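Putative creatinine amidohydrolase (Bacteroides fragilis, PDB 3LUB) probably hydrolyses carbon-nitrogen bonds of a linear amide, as a zinc-dependent enzyme of the creatininase superfamily with two zinc ions in its active site. Local coordinates at residues E166-Y175 with K223-V233; T31-P39 with V214-K222. One frame throughout, in Å; residues are numbered along the deposited sequence.

Contact 1: residues E166-Y175 with K223-V233; sequences ESETSVMMHY and KATAEKGERYV. With ZN (zinc ion), chain B.
His174 plugs into helix 226-233 as a knob into a hole formed by Ala226, Gly229, Glu230 and Val233. Its CG is turned anti to the backbone N (chi1 168°), which lays the imidazole against the other helix: Glu230 CA sits 3.7 Å from the ring centroid and almost on the ring normal, a CH-pi contact, and Glu230 CB covers the same ring near His174 ND1. The helix axes come within 6.6 Å at a crossing angle of -94°, and at Gly229, which has no side chain, the backbones come closest, its CA 4.0 Å from that of Val171. Beside the glycine the packing is apolar and tight, with Val171 CG1 3.5 Å from Val233 CG1, while Val171 CG2 meets the edge of the Tyr232 ring in its plane. Where 223-233 enters its helix, Ser170 OG of the other helix donates to Glu166 O and accepts from Thr225 N at 3.2 Å. Thr225 in turn is the N-cap, its OG1 taking the N-H of Lys228. Lys228, extended beyond CG, carries NZ to Glu166 OE2 at 2.7 Å, a salt bridge in which NZ meets the oxygen from above the carboxylate plane; the same NZ donates to Lys223 O and pairs with Glu157, so this ammonium group is closely held. Selenomethionine Met173 lays its SE 3.8 Å from Ala224 CB, and the bend at chi3 turns CE toward Thr225 CA. Glu168 faces away from helix 226-233, and its OE2 binds a zinc ion that His34 and Asp43 also hold. Helix 166-175 thus lies between the long C-terminal helix 226-249, which starts in this contact, and helix 42-62, on which Met172 packs and whose Glu53 binds the Tyr175 hydroxyl.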
loop_
_atom_site.group_PDB
_atom_site.type_symbol
_atom_site.label_atom_id
_atom_site.label_comp_id
_atom_site.label_asym_id
_atom_site.label_seq_id
_atom_site.Cartn_x
_atom_site.Cartn_y
_atom_site.Cartn_z
ATOM N N GLU F 166 -12.074 10.545 36.715
ATOM C CA GLU F 166 -13.023 10.050 37.688
ATOM C C GLU F 166 -13.949 9.051 37.085
ATOM O O GLU F 166 -14.225 8.038 37.695
ATOM C CB GLU F 166 -13.814 11.200 38.341
ATOM C CG GLU F 166 -14.578 10.776 39.615
ATOM C CD GLU F 166 -15.360 11.925 40.244
ATOM O OE1 GLU F 166 -14.790 13.020 40.375
ATOM O OE2 GLU F 166 -16.535 11.719 40.590
ATOM N N SER F 167 -14.442 9.330 35.889
ATOM C CA SER F 167 -15.396 8.471 35.221
ATOM C C SER F 167 -14.819 7.109 34.815
ATOM O O SER F 167 -15.456 6.059 35.043
ATOM C CB SER F 167 -15.942 9.190 33.976
ATOM O OG SER F 167 -14.882 9.701 33.178
ATOM N N GLU F 168 -13.661 7.119 34.150
ATOM C CA GLU F 168 -13.032 5.860 33.750
ATOM C C GLU F 168 -12.639 5.060 34.991
ATOM O O GLU F 168 -12.746 3.828 35.003
ATOM C CB GLU F 168 -11.794 6.085 32.866
ATOM C CG GLU F 168 -12.064 5.967 31.377
ATOM C CD GLU F 168 -10.810 5.922 30.512
ATOM O OE1 GLU F 168 -9.799 6.559 30.878
ATOM O OE2 GLU F 168 -10.872 5.290 29.415
ATOM N N THR F 169 -12.121 5.744 36.012
ATOM C CA THR F 169 -11.731 5.043 37.245
ATOM C C THR F 169 -12.945 4.424 37.925
ATOM O O THR F 169 -12.881 3.286 38.351
ATOM C CB THR F 169 -10.988 5.934 38.241
ATOM O OG1 THR F 169 -9.861 6.532 37.589
ATOM C CG2 THR F 169 -10.500 5.111 39.392
ATOM N N SER F 170 -14.049 5.160 37.998
ATOM C CA SER F 170 -15.262 4.667 38.652
ATOM C C SER F 170 -15.788 3.445 37.955
ATOM O O SER F 170 -16.167 2.495 38.614
ATOM C CB SER F 170 -16.382 5.734 38.710
ATOM O OG SER F 170 -16.028 6.822 39.545
ATOM N N VAL F 171 -15.842 3.488 36.626
ATOM C CA VAL F 171 -16.419 2.390 35.868
ATOM C C VAL F 171 -15.509 1.150 35.979
ATOM O O VAL F 171 -16.002 0.049 36.078
ATOM C CB VAL F 171 -16.688 2.780 34.406
ATOM C CG1 VAL F 171 -17.291 1.587 33.619
ATOM C CG2 VAL F 171 -17.617 4.046 34.331
HETATM N N MSE F 172 -14.191 1.340 36.037
HETATM C CA MSE F 172 -13.259 0.213 36.278
HETATM C C MSE F 172 -13.487 -0.344 37.687
HETATM O O MSE F 172 -13.482 -1.549 37.876
HETATM C CB MSE F 172 -11.794 0.635 36.140
HETATM C CG MSE F 172 -10.809 -0.525 36.197
HETATM SE SE MSE F 172 -11.117 -1.891 34.756
HETATM C CE MSE F 172 -10.581 -0.893 33.127
HETATM N N MSE F 173 -13.666 0.531 38.678
HETATM C CA MSE F 173 -13.880 0.084 40.052
HETATM C C MSE F 173 -15.122 -0.767 40.153
HETATM O O MSE F 173 -15.154 -1.734 40.921
HETATM C CB MSE F 173 -13.947 1.255 41.021
HETATM C CG MSE F 173 -12.597 1.876 41.325
HETATM SE SE MSE F 173 -12.777 3.582 42.272
HETATM C CE MSE F 173 -13.011 2.949 44.233
ATOM N N HIS F 174 -16.124 -0.427 39.358
ATOM C CA HIS F 174 -17.366 -1.201 39.295
ATOM C C HIS F 174 -17.172 -2.564 38.658
ATOM O O HIS F 174 -17.459 -3.592 39.261
ATOM C CB HIS F 174 -18.428 -0.405 38.564
ATOM C CG HIS F 174 -19.638 -1.186 38.192
ATOM N ND1 HIS F 174 -20.459 -1.771 39.125
ATOM C CD2 HIS F 174 -20.212 -1.416 36.991
ATOM C CE1 HIS F 174 -21.469 -2.365 38.513
ATOM N NE2 HIS F 174 -21.344 -2.163 37.213
ATOM N N TYR F 175 -16.647 -2.571 37.444
ATOM C CA TYR F 175 -16.500 -3.808 36.689
ATOM C C TYR F 175 -15.336 -4.670 37.141
ATOM O O TYR F 175 -15.474 -5.863 37.171
ATOM C CB TYR F 175 -16.331 -3.503 35.187
ATOM C CG TYR F 175 -17.625 -3.208 34.459
ATOM C CD1 TYR F 175 -18.670 -4.127 34.440
ATOM C CD2 TYR F 175 -17.795 -2.016 33.782
ATOM C CE1 TYR F 175 -19.852 -3.849 33.767
ATOM C CE2 TYR F 175 -18.957 -1.737 33.113
ATOM C CZ TYR F 175 -19.975 -2.664 33.097
ATOM O OH TYR F 175 -21.117 -2.354 32.416
ATOM N N LYS F 223 -11.937 11.076 43.610
ATOM C CA LYS F 223 -13.284 10.898 44.162
ATOM C C LYS F 223 -14.062 9.781 43.477
ATOM O O LYS F 223 -15.264 9.600 43.752
ATOM C CB LYS F 223 -14.065 12.216 44.102
ATOM C CG LYS F 223 -13.267 13.396 44.653
ATOM C CD LYS F 223 -14.077 14.676 44.739
ATOM C CE LYS F 223 -13.286 15.739 45.511
ATOM N NZ LYS F 223 -14.032 17.030 45.665
ATOM N N ALA F 224 -13.373 9.024 42.614
ATOM C CA ALA F 224 -13.921 7.834 41.966
ATOM C C ALA F 224 -14.460 6.785 42.985
ATOM O O ALA F 224 -13.841 6.561 44.030
ATOM C CB ALA F 224 -12.816 7.196 41.055
ATOM N N THR F 225 -15.616 6.180 42.701
ATOM C CA THR F 225 -16.131 5.073 43.496
ATOM C C THR F 225 -16.806 4.053 42.571
ATOM O O THR F 225 -17.259 4.415 41.500
ATOM C CB THR F 225 -17.177 5.555 44.568
ATOM O OG1 THR F 225 -18.411 5.922 43.939
ATOM C CG2 THR F 225 -16.672 6.732 45.366
ATOM N N ALA F 226 -16.878 2.787 42.997
ATOM C CA ALA F 226 -17.597 1.747 42.281
ATOM C C ALA F 226 -19.068 2.108 42.033
ATOM O O ALA F 226 -19.633 1.835 40.976
ATOM C CB ALA F 226 -17.513 0.396 43.063
ATOM N N GLU F 227 -19.701 2.716 43.023
ATOM C CA GLU F 227 -21.097 3.107 42.895
ATOM C C GLU F 227 -21.345 4.197 41.880
ATOM O O GLU F 227 -22.321 4.150 41.158
ATOM C CB GLU F 227 -21.634 3.601 44.244
ATOM C CG GLU F 227 -23.106 3.954 44.172
ATOM C CD GLU F 227 -23.686 4.294 45.509
ATOM O OE1 GLU F 227 -23.729 3.403 46.393
ATOM O OE2 GLU F 227 -24.100 5.464 45.667
ATOM N N LYS F 228 -20.495 5.212 41.847
ATOM C CA LYS F 228 -20.616 6.187 40.765
ATOM C C LYS F 228 -20.547 5.511 39.388
ATOM O O LYS F 228 -21.296 5.858 38.501
ATOM C CB LYS F 228 -19.555 7.268 40.862
ATOM C CG LYS F 228 -19.735 8.271 41.987
ATOM C CD LYS F 228 -18.563 9.212 41.987
ATOM C CE LYS F 228 -18.737 10.342 42.921
ATOM N NZ LYS F 228 -17.482 11.162 43.111
ATOM N N GLY F 229 -19.663 4.536 39.232
ATOM C CA GLY F 229 -19.471 3.823 37.958
ATOM C C GLY F 229 -20.686 2.992 37.603
ATOM O O GLY F 229 -21.150 2.986 36.462
ATOM N N GLU F 230 -21.218 2.309 38.617
ATOM C CA GLU F 230 -22.417 1.474 38.460
ATOM C C GLU F 230 -23.595 2.266 37.962
ATOM O O GLU F 230 -24.344 1.795 37.087
ATOM C CB GLU F 230 -22.775 0.813 39.784
ATOM C CG GLU F 230 -24.045 -0.001 39.744
ATOM C CD GLU F 230 -24.326 -0.677 41.086
ATOM O OE1 GLU F 230 -24.136 -0.031 42.153
ATOM O OE2 GLU F 230 -24.711 -1.866 41.063
ATOM N N ARG F 231 -23.778 3.460 38.521
ATOM C CA ARG F 231 -24.919 4.294 38.153
ATOM C C ARG F 231 -24.840 4.908 36.748
ATOM O O ARG F 231 -25.844 4.999 36.044
ATOM C CB ARG F 231 -25.121 5.384 39.208
ATOM C CG ARG F 231 -25.436 4.757 40.529
ATOM C CD ARG F 231 -25.933 5.723 41.530
ATOM N NE ARG F 231 -26.350 4.998 42.723
ATOM C CZ ARG F 231 -26.750 5.569 43.855
ATOM N NH1 ARG F 231 -26.813 6.902 43.974
ATOM N NH2 ARG F 231 -27.091 4.794 44.878
ATOM N N TYR F 232 -23.653 5.348 36.375
ATOM C CA TYR F 232 -23.379 5.843 35.043
ATOM C C TYR F 232 -23.578 4.783 33.975
ATOM O O TYR F 232 -24.102 5.098 32.914
ATOM C CB TYR F 232 -21.958 6.389 34.981
ATOM C CG TYR F 232 -21.515 7.057 33.686
ATOM C CD1 TYR F 232 -22.327 7.991 33.015
ATOM C CD2 TYR F 232 -20.254 6.801 33.166
ATOM C CE1 TYR F 232 -21.895 8.609 31.864
ATOM C CE2 TYR F 232 -19.816 7.430 32.020
ATOM C CZ TYR F 232 -20.639 8.314 31.364
ATOM O OH TYR F 232 -20.180 8.895 30.214
ATOM N N VAL F 233 -23.153 3.537 34.205
ATOM C CA VAL F 233 -23.235 2.542 33.121
ATOM C C VAL F 233 -24.637 2.058 32.912
ATOM O O VAL F 233 -24.976 1.661 31.794
ATOM C CB VAL F 233 -22.220 1.335 33.243
ATOM C CG1 VAL F 233 -20.763 1.856 33.303
ATOM C CG2 VAL F 233 -22.552 0.386 34.401
HETATM ZN ZN ZN B . -9.181 5.250 28.553
HETATM O O HOH W 1 -12.269 12.879 41.188
HETATM O O HOH W 2 -8.961 7.017 27.463
#

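Contact 2: residues T31-P39 with V214-K222. With ZN (zinc ion), chain C; ZN (zinc ion), chain B; EDO (1,2-ethanediol), chain D.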
loop_
_atom_site.group_PDB
_atom_site.type_symbol
_atom_site.label_atom_id
_atom_site.label_comp_id
_atom_site.label_asym_id
_atom_site.label_seq_id
_atom_site.Cartn_x
_atom_site.Cartn_y
_atom_site.Cartn_z
ATOM N N THR F 31 -3.805 0.154 23.852
ATOM C CA THR F 31 -2.808 -0.280 24.823
ATOM C C THR F 31 -2.038 1.008 25.239
ATOM O O THR F 31 -1.182 1.537 24.506
ATOM C CB THR F 31 -1.927 -1.389 24.204
ATOM O OG1 THR F 31 -2.784 -2.426 23.671
ATOM C CG2 THR F 31 -0.897 -1.990 25.216
ATOM N N GLU F 32 -2.367 1.514 26.424
ATOM C CA GLU F 32 -2.173 2.919 26.755
ATOM C C GLU F 32 -2.123 3.117 28.257
ATOM O O GLU F 32 -3.032 2.701 28.955
ATOM C CB GLU F 32 -3.336 3.748 26.198
ATOM C CG GLU F 32 -3.168 5.257 26.318
ATOM C CD GLU F 32 -4.416 6.033 25.959
ATOM O OE1 GLU F 32 -5.522 5.458 26.108
ATOM O OE2 GLU F 32 -4.304 7.214 25.549
ATOM N N PRO F 33 -1.068 3.773 28.755
ATOM C CA PRO F 33 -1.034 4.119 30.169
ATOM C C PRO F 33 -2.230 5.035 30.553
ATOM O O PRO F 33 -2.603 5.919 29.781
ATOM C CB PRO F 33 0.283 4.871 30.326
ATOM C CG PRO F 33 1.075 4.602 29.094
ATOM C CD PRO F 33 0.122 4.236 28.032
ATOM N N HIS F 34 -2.800 4.773 31.728
ATOM C CA HIS F 34 -3.949 5.475 32.272
ATOM C C HIS F 34 -3.646 5.993 33.665
ATOM O O HIS F 34 -3.960 5.331 34.646
ATOM C CB HIS F 34 -5.125 4.513 32.330
ATOM C CG HIS F 34 -5.865 4.442 31.037
ATOM N ND1 HIS F 34 -5.338 3.844 29.904
ATOM C CD2 HIS F 34 -7.059 4.963 30.676
ATOM C CE1 HIS F 34 -6.211 3.954 28.917
ATOM N NE2 HIS F 34 -7.258 4.637 29.358
ATOM N N ASN F 35 -3.021 7.162 33.759
ATOM C CA ASN F 35 -2.482 7.624 35.028
ATOM C C ASN F 35 -1.563 6.504 35.555
ATOM O O ASN F 35 -1.067 5.706 34.781
ATOM C CB ASN F 35 -3.647 7.932 35.967
ATOM C CG ASN F 35 -3.272 8.834 37.135
ATOM O OD1 ASN F 35 -2.330 8.546 37.869
ATOM N ND2 ASN F 35 -4.053 9.898 37.341
ATOM N N LEU F 36 -1.378 6.398 36.870
ATOM C CA LEU F 36 -0.547 5.356 37.435
ATOM C C LEU F 36 -1.340 4.174 37.878
ATOM O O LEU F 36 -0.772 3.134 38.150
ATOM C CB LEU F 36 0.272 5.915 38.620
ATOM C CG LEU F 36 1.166 7.152 38.378
ATOM C CD1 LEU F 36 1.626 7.717 39.716
ATOM C CD2 LEU F 36 2.361 6.819 37.490
ATOM N N HIS F 37 -2.656 4.291 37.924
ATOM C CA HIS F 37 -3.474 3.346 38.703
ATOM C C HIS F 37 -4.403 2.455 37.879
ATOM O O HIS F 37 -4.860 1.414 38.379
ATOM C CB HIS F 37 -4.302 4.100 39.739
ATOM C CG HIS F 37 -5.340 4.989 39.140
ATOM N ND1 HIS F 37 -5.035 5.969 38.222
ATOM C CD2 HIS F 37 -6.680 5.040 39.322
ATOM C CE1 HIS F 37 -6.150 6.580 37.858
ATOM N NE2 HIS F 37 -7.161 6.031 38.507
ATOM N N LEU F 38 -4.682 2.824 36.624
ATOM C CA LEU F 38 -5.594 2.012 35.823
ATOM C C LEU F 38 -4.813 1.119 34.860
ATOM O O LEU F 38 -3.682 1.443 34.483
ATOM C CB LEU F 38 -6.560 2.890 35.059
ATOM C CG LEU F 38 -7.708 3.508 35.854
ATOM C CD1 LEU F 38 -8.278 4.687 35.012
ATOM C CD2 LEU F 38 -8.731 2.432 36.213
ATOM N N PRO F 39 -5.433 0.015 34.448
ATOM C CA PRO F 39 -4.804 -0.890 33.506
ATOM C C PRO F 39 -4.508 -0.291 32.128
ATOM O O PRO F 39 -5.306 0.518 31.590
ATOM C CB PRO F 39 -5.807 -2.040 33.362
ATOM C CG PRO F 39 -6.919 -1.759 34.280
ATOM C CD PRO F 39 -6.773 -0.445 34.881
ATOM N N VAL F 214 1.699 14.864 33.712
ATOM C CA VAL F 214 2.775 14.478 34.609
ATOM C C VAL F 214 2.768 12.961 34.830
ATOM O O VAL F 214 3.818 12.301 34.775
ATOM C CB VAL F 214 2.595 15.200 35.960
ATOM C CG1 VAL F 214 3.825 15.022 36.829
ATOM C CG2 VAL F 214 2.284 16.721 35.732
ATOM N N ASP F 215 1.583 12.414 35.064
ATOM C CA ASP F 215 1.436 10.976 35.356
ATOM C C ASP F 215 0.720 10.193 34.247
ATOM O O ASP F 215 0.424 9.025 34.434
ATOM C CB ASP F 215 0.730 10.787 36.706
ATOM C CG ASP F 215 -0.546 11.595 36.814
ATOM O OD1 ASP F 215 -1.286 11.647 35.827
ATOM O OD2 ASP F 215 -0.797 12.188 37.880
ATOM N N SER F 216 0.467 10.860 33.110
ATOM C CA SER F 216 -0.215 10.309 31.919
ATOM C C SER F 216 -1.743 10.401 32.017
ATOM O O SER F 216 -2.434 10.163 31.048
ATOM C CB SER F 216 0.238 8.864 31.591
ATOM O OG SER F 216 -0.497 7.889 32.302
ATOM N N GLY F 217 -2.265 10.773 33.179
ATOM C CA GLY F 217 -3.693 11.038 33.324
ATOM C C GLY F 217 -4.033 12.473 32.971
ATOM O O GLY F 217 -3.197 13.378 33.086
ATOM N N VAL F 218 -5.264 12.676 32.522
ATOM C CA VAL F 218 -5.840 14.016 32.335
ATOM C C VAL F 218 -7.146 14.080 33.135
ATOM O O VAL F 218 -8.187 13.680 32.650
ATOM C CB VAL F 218 -6.158 14.338 30.826
ATOM C CG1 VAL F 218 -6.728 15.763 30.677
ATOM C CG2 VAL F 218 -4.939 14.177 29.950
ATOM N N GLY F 219 -7.069 14.603 34.365
ATOM C CA GLY F 219 -8.205 14.643 35.282
ATOM C C GLY F 219 -7.876 13.932 36.589
ATOM O O GLY F 219 -7.249 12.854 36.576
ATOM N N ASN F 220 -8.297 14.543 37.712
ATOM C CA ASN F 220 -8.160 13.961 39.056
ATOM C C ASN F 220 -9.219 12.877 39.269
ATOM O O ASN F 220 -10.413 13.170 39.239
ATOM C CB ASN F 220 -8.271 15.051 40.143
ATOM C CG ASN F 220 -7.764 14.584 41.495
ATOM O OD1 ASN F 220 -7.852 13.403 41.826
ATOM N ND2 ASN F 220 -7.181 15.507 42.266
ATOM N N PRO F 221 -8.783 11.602 39.458
ATOM C CA PRO F 221 -9.664 10.461 39.616
ATOM C C PRO F 221 -9.985 10.113 41.064
ATOM O O PRO F 221 -10.633 9.102 41.312
ATOM C CB PRO F 221 -8.811 9.339 39.047
ATOM C CG PRO F 221 -7.471 9.687 39.481
ATOM C CD PRO F 221 -7.386 11.162 39.512
ATOM N N LYS F 222 -9.515 10.919 42.001
ATOM C CA LYS F 222 -9.514 10.527 43.398
ATOM C C LYS F 222 -10.871 10.498 44.159
ATOM O O LYS F 222 -10.949 9.867 45.186
ATOM C CB LYS F 222 -8.396 11.276 44.153
ATOM C CG LYS F 222 -7.000 10.811 43.656
ATOM C CD LYS F 222 -5.833 11.413 44.430
ATOM C CE LYS F 222 -4.517 11.204 43.684
ATOM N NZ LYS F 222 -3.265 11.721 44.396
HETATM ZN ZN ZN C . -7.614 6.121 25.601
HETATM ZN ZN ZN B . -9.181 5.250 28.553
HETATM C C1 EDO D . -1.126 -4.818 21.490
HETATM O O1 EDO D . -1.589 -4.765 22.846
HETATM C C2 EDO D . -0.729 -6.255 21.178
HETATM O O2 EDO D . 0.483 -6.600 21.877
HETATM O O HOH W 3 -5.963 10.793 35.526
HETATM O O HOH W 2 -8.961 7.017 27.463
#
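Asn35 and Asp215 lay their flat ends over each other, amide and carboxylate planes 23° apart, with Asn35 ND2 3.6 Å from Asp215 OD1. The backbones also meet: Asn35 CA makes a CA-H...O contact of 3.3 Å with Asp215 O and lies next to Gly217 CA. Ser216 OG lies 3.0 Å from Asn35 N and also touches Pro33 CB, while Leu36 CG rests on Asp215 CB. Farther along, the His37 ring meets the Pro221 ring obliquely, NE2 3.7 Å from Pro221 CB. A second shell sets these groups. Asp215 CG stands between its own backbone N and carbonyl carbon (chi1 50°), where OD1 can accept from Gly217 N in an Asx turn; Ser216 OG donates to Asp215 O in the carbonyl plane. Asn35 is gripped at both ends of its amide: OD1 takes the N-H of Leu36 on a lone pair and that of Gly186, and ND2 reaches a water, 2.8 Å away, that also lies within bonding distance of Gly219 O. His37 NE2 is bonded to Thr169. Earlier in the same loop, Glu32 OE1 and His34 NE2 bind one zinc ion each, and a water joins the two metals. His34 ND1 donates to Glu32 O, in the ring plane though above that carbonyl's plane, which fixes the ring's rotation and leaves NE2 to its zinc. Asp43 bridges both ions; His120 and Glu168 complete the protein ligands. Leu13 of the second subunit packs on Pro33 and Ser216. The loop 31-39 runs from strand 23-28 of the parallel sheet to helix 42-62, and the loop 214-222 joins helix 209-212 to helix 226-249.

Both contacts supply a ligand to one zinc ion, and contact 2 also to the other. They touch directly through Thr169 and His37, and Pro221 also packs on Thr169. Along the chain 214-222 runs directly into 223-233, so one continuous run of backbone, 214-233, touches first loop 31-39 and then helix 166-175. Contact 1 is a helix crossing, partly buried, with apolar packing inside and a salt bridge at one end. Contact 2 is more buried, joins loops without regular structure, relies on turns, an amide-carboxylate stack and water, and borders the second subunit.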